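Local coordinates for protein Alpha/beta hydrolase (Paenibacillus sp. VTT E-133280, PDB 6TJ2) that probably hydrolyses methyl salicylate to salicylic acid as an extracellular esterase of the alpha/beta-hydrolase fold, resembling tobacco salicylic acid binding protein 2, at residues 86-91 / 170-175; 77-82 / 93-98; 186-191 / 261-266. All coordinates share one frame; numbering follows the deposited sequence.

Contact 1: residues 86-91 / 170-175; sequences KNNNVT and SGNNTI
Asn88 lies against the carbonyl of Asn172 and the methyl CG2 of Thr174, and this is the close-packed half of the contact. Its CB sits 3.5 Å from the carbonyl O of Asn172, while the amide OD1 of Asn88 approaches the methyl CG2 of Thr174 at 3.3 Å. That methyl faces Asn88 because Thr174 holds CG2 anti to its carbonyl carbon, which leaves OG1 (chi1 66°) to donate a 2.7 Å hydrogen bond to OD1 of Asn172. The turn that presents Asn88 is braced from within: a type I beta turn runs from Asn87 to Val90, and Asn87 OD1 accepts from the backbone N of Asn89 in an Asx turn, the donor standing above the carbonyl plane. Toward solvent the fit is looser. The amides of Asn88 and Asn172 have their planes 56° apart and their ND2 atoms 3.8 Å from each other, and Asn89 reaches across through a water, which donates to Asn89 OD1 at 2.6 Å and weakly to Asn172 O. Lys86 NZ adds a weak bond to Asn88 OD1. The arrangement is a surface meeting of a polar turn before helix 92-105 and the loop between helix 157-170 and strand 174-175, which pairs antiparallel with strand 205-206.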
loop_
_atom_site.group_PDB
_atom_site.type_symbol
_atom_site.label_atom_id
_atom_site.label_comp_id
_atom_site.label_asym_id
_atom_site.label_seq_id
_atom_site.Cartn_x
_atom_site.Cartn_y
_atom_site.Cartn_z
ATOM N N LYS A 86 1.579 28.621 27.281
ATOM C CA LYS A 86 0.096 28.580 27.259
ATOM C C LYS A 86 -0.409 29.730 26.416
ATOM O O LYS A 86 -0.240 30.892 26.762
ATOM C CB LYS A 86 -0.453 28.615 28.691
ATOM C CG LYS A 86 -1.973 28.681 28.796
ATOM C CD LYS A 86 -2.676 27.362 28.506
ATOM C CE LYS A 86 -4.184 27.479 28.676
ATOM N NZ LYS A 86 -4.948 26.258 28.294
ATOM N N ASN A 87 -1.002 29.384 25.280
ATOM C CA ASN A 87 -1.628 30.402 24.416
ATOM C C ASN A 87 -2.667 29.728 23.534
ATOM O O ASN A 87 -2.343 29.280 22.418
ATOM C CB ASN A 87 -0.625 31.166 23.591
ATOM C CG ASN A 87 -1.259 32.323 22.857
ATOM O OD1 ASN A 87 -2.472 32.498 22.935
ATOM N ND2 ASN A 87 -0.462 33.023 22.089
ATOM N N ASN A 88 -3.886 29.641 24.031
ATOM C CA ASN A 88 -4.999 29.032 23.274
ATOM C C ASN A 88 -5.305 29.801 21.987
ATOM O O ASN A 88 -5.967 29.220 21.132
ATOM C CB ASN A 88 -6.226 28.900 24.179
ATOM C CG ASN A 88 -6.084 27.825 25.238
ATOM O OD1 ASN A 88 -5.241 26.934 25.106
ATOM N ND2 ASN A 88 -6.987 27.846 26.188
ATOM N N ASN A 89 -4.830 31.028 21.871
ATOM C CA ASN A 89 -5.095 31.861 20.694
ATOM C C ASN A 89 -3.882 32.011 19.802
ATOM O O ASN A 89 -3.859 32.867 18.901
ATOM C CB ASN A 89 -5.659 33.226 21.119
ATOM C CG ASN A 89 -7.039 33.124 21.749
ATOM O OD1 ASN A 89 -7.813 32.225 21.494
ATOM N ND2 ASN A 89 -7.407 34.180 22.463
ATOM N N VAL A 90 -2.896 31.131 19.965
ATOM C CA VAL A 90 -1.683 31.157 19.123
ATOM C C VAL A 90 -2.044 31.035 17.645
ATOM O O VAL A 90 -3.025 30.354 17.283
ATOM C CB VAL A 90 -0.676 30.084 19.565
ATOM C CG1 VAL A 90 -1.145 28.704 19.148
ATOM C CG2 VAL A 90 0.673 30.360 19.005
ATOM N N THR A 91 -1.264 31.742 16.807
ATOM C CA THR A 91 -1.419 31.700 15.348
ATOM C C THR A 91 -0.305 30.915 14.677
ATOM O O THR A 91 0.760 30.690 15.249
ATOM C CB THR A 91 -1.475 33.099 14.746
ATOM O OG1 THR A 91 -0.172 33.663 14.891
ATOM C CG2 THR A 91 -2.524 33.948 15.439
ATOM N N SER A 170 -15.324 23.243 23.049
ATOM C CA SER A 170 -14.312 23.502 24.089
ATOM C C SER A 170 -14.656 24.804 24.804
ATOM O O SER A 170 -14.279 24.954 25.995
ATOM C CB SER A 170 -12.929 23.608 23.492
ATOM O OG SER A 170 -12.700 24.792 22.763
ATOM N N GLY A 171 -15.220 25.750 24.049
ATOM C CA GLY A 171 -15.438 27.122 24.521
ATOM C C GLY A 171 -14.132 27.874 24.803
ATOM O O GLY A 171 -14.175 28.925 25.406
ATOM N N ASN A 172 -12.951 27.360 24.440
ATOM C CA ASN A 172 -11.673 28.054 24.692
ATOM C C ASN A 172 -10.734 27.893 23.487
ATOM O O ASN A 172 -9.527 28.035 23.663
ATOM C CB ASN A 172 -10.993 27.611 25.984
ATOM C CG ASN A 172 -10.562 26.168 25.954
ATOM O OD1 ASN A 172 -10.711 25.464 24.955
ATOM N ND2 ASN A 172 -10.037 25.726 27.083
ATOM N N ASN A 173 -11.284 27.571 22.319
ATOM C CA ASN A 173 -10.467 27.527 21.089
ATOM C C ASN A 173 -9.452 26.384 21.159
ATOM O O ASN A 173 -8.411 26.543 20.537
ATOM C CB ASN A 173 -9.777 28.846 20.787
ATOM C CG ASN A 173 -9.304 28.971 19.360
ATOM O OD1 ASN A 173 -8.164 29.424 19.103
ATOM N ND2 ASN A 173 -10.157 28.618 18.426
ATOM N N THR A 174 -9.814 25.255 21.738
ATOM C CA THR A 174 -8.932 24.078 21.744
ATOM C C THR A 174 -9.676 22.865 21.224
ATOM O O THR A 174 -10.927 22.803 21.235
ATOM C CB THR A 174 -8.298 23.787 23.096
ATOM O OG1 THR A 174 -9.280 23.412 24.075
ATOM C CG2 THR A 174 -7.490 24.967 23.622
ATOM N N ILE A 175 -8.905 21.901 20.735
ATOM C CA ILE A 175 -9.465 20.601 20.331
ATOM C C ILE A 175 -8.804 19.531 21.163
ATOM O O ILE A 175 -7.574 19.376 21.147
ATOM C CB ILE A 175 -9.190 20.337 18.841
ATOM C CG1 ILE A 175 -9.934 21.361 17.980
ATOM C CG2 ILE A 175 -9.587 18.913 18.492
ATOM C CD1 ILE A 175 -9.483 21.368 16.507
HETATM O O HOH W 1 -9.258 31.141 23.402
#

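Contact 2: residues 77-82 / 93-98; sequences PEYAGH and EQITKS
Tyr79 packs on Ile95 and Ser98 of helix 92-105. Its CB lies 3.2 Å from Ser98 OG; with chi1 at 58°, CG stands between the backbone N and the carbonyl carbon, and the ring runs past Ile95. Tyr79 CD1 meets the methyl CG2 of Ile95 at 3.5 Å, and CG and CE1 of the ring are each 3.9 Å from that methyl, an off-centre CH-pi contact. CE1 also lies over the centre of the His82 ring, and at the tip OH is hydrogen-bonded to the carbonyl O of His51. Beside the tyrosine, Ala80 N donates to Ser98 OG (3.0 Å, 147°), while that hydroxyl gives its own proton to Ile95 O at 2.7 Å. With an alanine at Ser98, the amide of Ala80 is likely to lose its acceptor and the type II turn Tyr79-His82 its polar tie to the helix. This turn lies between strand 73-75 and helix 92-105 of the alpha/beta-hydrolase fold. His82 ND1 donates to Ala80 O nearly in its ring plane, and NE2 is bonded to Glu205. The chemistry is thus divided: one serine hydroxyl, both acceptor and donor, links loop amide to helix carbonyl, and Ile95 gives apolar contact, chiefly to the tyrosine ring.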
loop_
_atom_site.group_PDB
_atom_site.type_symbol
_atom_site.label_atom_id
_atom_site.label_comp_id
_atom_site.label_asym_id
_atom_site.label_seq_id
_atom_site.Cartn_x
_atom_site.Cartn_y
_atom_site.Cartn_z
ATOM N N PRO A 77 13.021 21.503 19.036
ATOM C CA PRO A 77 12.496 22.735 19.638
ATOM C C PRO A 77 11.038 22.574 20.033
ATOM O O PRO A 77 10.239 21.925 19.316
ATOM C CB PRO A 77 12.647 23.760 18.511
ATOM C CG PRO A 77 12.643 22.935 17.243
ATOM C CD PRO A 77 13.371 21.679 17.630
ATOM N N GLU A 78 10.672 23.269 21.084
ATOM C CA GLU A 78 9.253 23.523 21.351
ATOM C C GLU A 78 8.849 24.819 20.617
ATOM O O GLU A 78 9.734 25.611 20.191
ATOM C CB GLU A 78 9.017 23.698 22.849
ATOM C CG GLU A 78 7.562 23.677 23.249
ATOM C CD GLU A 78 6.902 22.475 22.616
ATOM O OE1 GLU A 78 6.975 21.396 23.258
ATOM O OE2 GLU A 78 6.274 22.631 21.550
ATOM N N TYR A 79 7.558 24.983 20.372
ATOM C CA TYR A 79 7.080 26.155 19.617
ATOM C C TYR A 79 5.876 26.787 20.310
ATOM O O TYR A 79 5.330 26.208 21.190
ATOM C CB TYR A 79 6.924 25.812 18.135
ATOM C CG TYR A 79 6.011 24.674 17.746
ATOM C CD1 TYR A 79 4.633 24.755 17.847
ATOM C CD2 TYR A 79 6.543 23.544 17.160
ATOM C CE1 TYR A 79 3.816 23.733 17.381
ATOM C CE2 TYR A 79 5.742 22.514 16.696
ATOM C CZ TYR A 79 4.375 22.608 16.803
ATOM O OH TYR A 79 3.577 21.628 16.321
ATOM N N ALA A 80 5.500 27.946 19.797
ATOM C CA ALA A 80 4.535 28.828 20.475
ATOM C C ALA A 80 3.224 28.089 20.742
ATOM O O ALA A 80 2.739 27.305 19.911
ATOM C CB ALA A 80 4.302 30.072 19.687
ATOM N N GLY A 81 2.679 28.312 21.938
ATOM C CA GLY A 81 1.388 27.763 22.347
ATOM C C GLY A 81 1.404 26.270 22.604
ATOM O O GLY A 81 0.343 25.667 22.808
ATOM N N HIS A 82 2.593 25.674 22.623
ATOM C CA HIS A 82 2.774 24.237 22.862
ATOM C C HIS A 82 3.801 24.044 23.968
ATOM O O HIS A 82 4.527 24.976 24.345
ATOM C CB HIS A 82 3.178 23.512 21.576
ATOM C CG HIS A 82 2.114 23.557 20.537
ATOM N ND1 HIS A 82 1.733 24.723 19.889
ATOM C CD2 HIS A 82 1.385 22.567 20.017
ATOM C CE1 HIS A 82 0.754 24.405 19.014
ATOM N NE2 HIS A 82 0.526 23.097 19.071
ATOM N N GLU A 93 1.548 32.057 12.324
ATOM C CA GLU A 93 2.683 32.988 12.202
ATOM C C GLU A 93 3.506 32.966 13.489
ATOM O O GLU A 93 4.722 32.983 13.410
ATOM C CB GLU A 93 2.130 34.367 11.907
ATOM C CG GLU A 93 3.189 35.428 11.805
ATOM C CD GLU A 93 2.644 36.799 11.465
ATOM O OE1 GLU A 93 1.533 36.884 10.893
ATOM O OE2 GLU A 93 3.408 37.762 11.669
ATOM N N GLN A 94 2.864 32.947 14.640
ATOM C CA GLN A 94 3.601 32.949 15.919
ATOM C C GLN A 94 4.365 31.627 16.064
ATOM O O GLN A 94 5.509 31.621 16.546
ATOM C CB GLN A 94 2.653 33.149 17.101
ATOM C CG GLN A 94 2.136 34.586 17.233
ATOM C CD GLN A 94 1.018 34.667 18.241
ATOM O OE1 GLN A 94 0.127 33.854 18.333
ATOM N NE2 GLN A 94 1.095 35.717 19.065
ATOM N N ILE A 95 3.753 30.501 15.690
ATOM C CA ILE A 95 4.474 29.186 15.749
ATOM C C ILE A 95 5.673 29.263 14.820
ATOM O O ILE A 95 6.817 28.887 15.234
ATOM C CB ILE A 95 3.485 28.076 15.354
ATOM C CG1 ILE A 95 2.468 27.856 16.467
ATOM C CG2 ILE A 95 4.266 26.809 15.005
ATOM C CD1 ILE A 95 1.350 26.911 16.125
ATOM N N THR A 96 5.507 29.709 13.602
ATOM C CA THR A 96 6.569 29.745 12.596
ATOM C C THR A 96 7.693 30.628 13.122
ATOM O O THR A 96 8.845 30.233 13.063
ATOM C CB THR A 96 6.023 30.246 11.276
ATOM O OG1 THR A 96 5.011 29.346 10.834
ATOM C CG2 THR A 96 7.101 30.425 10.249
ATOM N N LYS A 97 7.362 31.808 13.670
ATOM C CA LYS A 97 8.383 32.731 14.153
ATOM C C LYS A 97 9.116 32.093 15.307
ATOM O O LYS A 97 10.362 32.239 15.373
ATOM C CB LYS A 97 7.771 34.066 14.581
ATOM C CG LYS A 97 8.793 35.008 15.210
ATOM C CD LYS A 97 8.308 36.430 15.322
ATOM C CE LYS A 97 9.450 37.428 15.427
ATOM N NZ LYS A 97 10.214 37.221 16.647
ATOM N N SER A 98 8.453 31.372 16.177
ATOM C CA SER A 98 9.189 30.733 17.309
ATOM C C SER A 98 10.235 29.725 16.810
ATOM O O SER A 98 11.328 29.603 17.373
ATOM C CB SER A 98 8.247 30.143 18.328
ATOM O OG SER A 98 7.544 28.983 17.863
#

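Contact 3: residues 186-191 / 261-266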
loop_
_atom_site.group_PDB
_atom_site.type_symbol
_atom_site.label_atom_id
_atom_site.label_comp_id
_atom_site.label_asym_id
_atom_site.label_seq_id
_atom_site.Cartn_x
_atom_site.Cartn_y
_atom_site.Cartn_z
ATOM N N PHE A 186 -4.910 7.000 15.949
ATOM C CA PHE A 186 -3.585 7.612 16.142
ATOM C C PHE A 186 -2.566 6.595 16.634
ATOM O O PHE A 186 -1.381 6.678 16.330
ATOM C CB PHE A 186 -3.666 8.801 17.108
ATOM C CG PHE A 186 -4.221 10.059 16.492
ATOM C CD1 PHE A 186 -3.447 11.208 16.517
ATOM C CD2 PHE A 186 -5.480 10.153 15.939
ATOM C CE1 PHE A 186 -3.906 12.397 15.962
ATOM C CE2 PHE A 186 -5.952 11.354 15.415
ATOM C CZ PHE A 186 -5.131 12.466 15.414
ATOM N N VAL A 187 -3.032 5.686 17.505
ATOM C CA VAL A 187 -2.160 4.644 18.104
ATOM C C VAL A 187 -2.768 3.246 17.886
ATOM O O VAL A 187 -2.777 2.371 18.781
ATOM C CB VAL A 187 -1.873 4.960 19.585
ATOM C CG1 VAL A 187 -1.033 6.218 19.720
ATOM C CG2 VAL A 187 -3.111 5.085 20.433
ATOM N N ASN A 188 -3.326 3.008 16.708
ATOM C CA ASN A 188 -3.989 1.744 16.364
ATOM C C ASN A 188 -3.087 0.542 16.564
ATOM O O ASN A 188 -3.666 -0.529 16.913
ATOM C CB ASN A 188 -4.511 1.805 14.912
ATOM C CG ASN A 188 -3.636 2.503 13.895
ATOM O OD1 ASN A 188 -3.233 3.636 14.106
ATOM N ND2 ASN A 188 -3.397 1.836 12.771
ATOM N N THR A 189 -1.779 0.630 16.494
ATOM C CA THR A 189 -0.898 -0.565 16.665
ATOM C C THR A 189 -0.454 -0.716 18.120
ATOM O O THR A 189 0.220 -1.713 18.409
ATOM C CB THR A 189 0.309 -0.507 15.722
ATOM O OG1 THR A 189 1.179 0.549 16.130
ATOM C CG2 THR A 189 -0.102 -0.286 14.293
ATOM N N ALA A 190 -0.795 0.204 18.991
ATOM C CA ALA A 190 -0.427 0.114 20.421
ATOM C C ALA A 190 -1.368 -0.821 21.176
ATOM O O ALA A 190 -2.535 -0.980 20.809
ATOM C CB ALA A 190 -0.508 1.493 21.065
ATOM N N SER A 191 -0.851 -1.361 22.293
ATOM C CA SER A 191 -1.716 -2.004 23.297
ATOM C C SER A 191 -2.580 -0.936 23.964
ATOM O O SER A 191 -2.274 0.257 23.862
ATOM C CB SER A 191 -0.874 -2.733 24.315
ATOM O OG SER A 191 -0.193 -1.804 25.148
ATOM N N LYS A 261 7.040 0.596 8.595
ATOM C CA LYS A 261 5.915 -0.007 9.315
ATOM C C LYS A 261 5.662 0.761 10.602
ATOM O O LYS A 261 6.580 0.955 11.394
ATOM C CB LYS A 261 6.260 -1.476 9.589
ATOM C CG LYS A 261 5.216 -2.217 10.416
ATOM C CD LYS A 261 5.426 -3.727 10.746
ATOM C CE LYS A 261 4.169 -4.437 11.269
ATOM N NZ LYS A 261 2.936 -4.165 10.468
ATOM N N GLY A 262 4.428 1.158 10.802
ATOM C CA GLY A 262 4.000 1.822 12.024
ATOM C C GLY A 262 2.785 2.686 11.838
ATOM O O GLY A 262 2.124 2.637 10.828
ATOM N N ASP A 263 2.522 3.478 12.878
ATOM C CA ASP A 263 1.307 4.328 12.923
ATOM C C ASP A 263 1.675 5.744 13.350
ATOM O O ASP A 263 2.846 6.102 13.365
ATOM C CB ASP A 263 0.266 3.658 13.822
ATOM C CG ASP A 263 0.674 3.662 15.271
ATOM O OD1 ASP A 263 1.640 4.404 15.637
ATOM O OD2 ASP A 263 -0.028 2.943 16.066
ATOM N N HIS A 264 0.680 6.573 13.613
ATOM C CA HIS A 264 0.960 7.993 13.813
ATOM C C HIS A 264 1.773 8.281 15.068
ATOM O O HIS A 264 2.708 9.085 14.993
ATOM C CB HIS A 264 -0.371 8.767 13.858
ATOM C CG HIS A 264 -0.235 10.201 13.510
ATOM N ND1 HIS A 264 0.289 10.604 12.322
ATOM C CD2 HIS A 264 -0.612 11.345 14.158
ATOM C CE1 HIS A 264 0.183 11.911 12.215
ATOM N NE2 HIS A 264 -0.339 12.420 13.322
ATOM N N MET A 265 1.414 7.703 16.197
ATOM C CA MET A 265 2.050 8.136 17.483
ATOM C C MET A 265 2.597 6.988 18.321
ATOM O O MET A 265 3.255 7.302 19.328
ATOM C CB MET A 265 1.088 8.984 18.302
ATOM C CG MET A 265 0.712 10.219 17.576
ATOM S SD MET A 265 -0.041 11.388 18.722
ATOM C CE MET A 265 0.095 12.916 17.809
ATOM N N THR A 266 2.481 5.726 17.941
ATOM C CA THR A 266 3.078 4.628 18.754
ATOM C C THR A 266 4.562 4.476 18.412
ATOM O O THR A 266 5.423 4.347 19.295
ATOM C CB THR A 266 2.370 3.309 18.436
ATOM O OG1 THR A 266 0.964 3.465 18.626
ATOM C CG2 THR A 266 2.897 2.148 19.244
HETATM O O HOH W 2 -2.265 5.916 12.920
#
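Asp263 and Thr189 meet through a carboxylate oxygen that gathers three hydrogen bonds. Thr189 N reaches Asp263 OD2 at 2.9 Å on its anti lone pair, with an N-H...O angle of 162°. The hydroxyl OG1 of Thr189 donates to Asp263 OD2 at 2.7 Å from well above the carboxylate plane, while Thr266 OG1 takes the syn lone pair of that oxygen at 2.8 Å. The second oxygen, OD1, accepts from Thr266 N three residues on, an Asx motif. The carboxylate therefore has both oxygens occupied, which fixes its rotation, and so many donors would be expected to favour the charged form. With chi1 at 69°, Thr189 OG1 stands between its backbone N and carbonyl carbon, letting amide and hydroxyl converge on OD2.

Further along, Phe186 O accepts from Met265 N at 3.0 Å, the donor lying almost in line with the carbonyl. A water accepts from His264 N and lies 2.7 Å from Asn188 OD1, bridging the two loops. Asn188 ND2 is satisfied elsewhere, by Glu233 O and by Phe257 O of the second subunit.

The remaining contacts are aromatic and apolar. The edge of His264 turns toward the face of Phe186 in an offset edge-to-face pair, planes at 88° and centroids 5.4 Å apart. Met265 SD lies at the ring edge of Phe186, a Met-aromatic contact, and Val187 CG1 rests on Met265 CB at 3.8 Å.

His264 ND1 is hydrogen-bonded to Asp234 OD2, and the geometry with Ser117 on the nucleophile elbow is consistent with a Ser-His-Asp catalytic triad. The contact thus holds the histidine-bearing loop after strand 256-260, a hallmark of the alpha/beta-hydrolase fold, against the loop joining helices 179-185 and 192-200.

Overall arrangement
Contacts 1 and 2 are neighbours, with centres 14 Å apart, and their segments alternate along the chain: 77-82, 86-91, 93-98, then 170-175. They share the connection from strand 73-75 to helix 92-105, and Val90 CG2 joins them by packing 3.7 Å from Ala80 CB. Contact 3 follows both in sequence, its centre about 26 Å from either of theirs, and lies across the chain's centre from contact 2. Contact 2 packs beside one outermost strand's exit from the parallel sheet, whereas contact 3 uses the loop after the other, 256-260. Contacts 1 and 3 together tie the helical region between strands 134-139 and 226-231 to loops of the hydrolase core at two separate places.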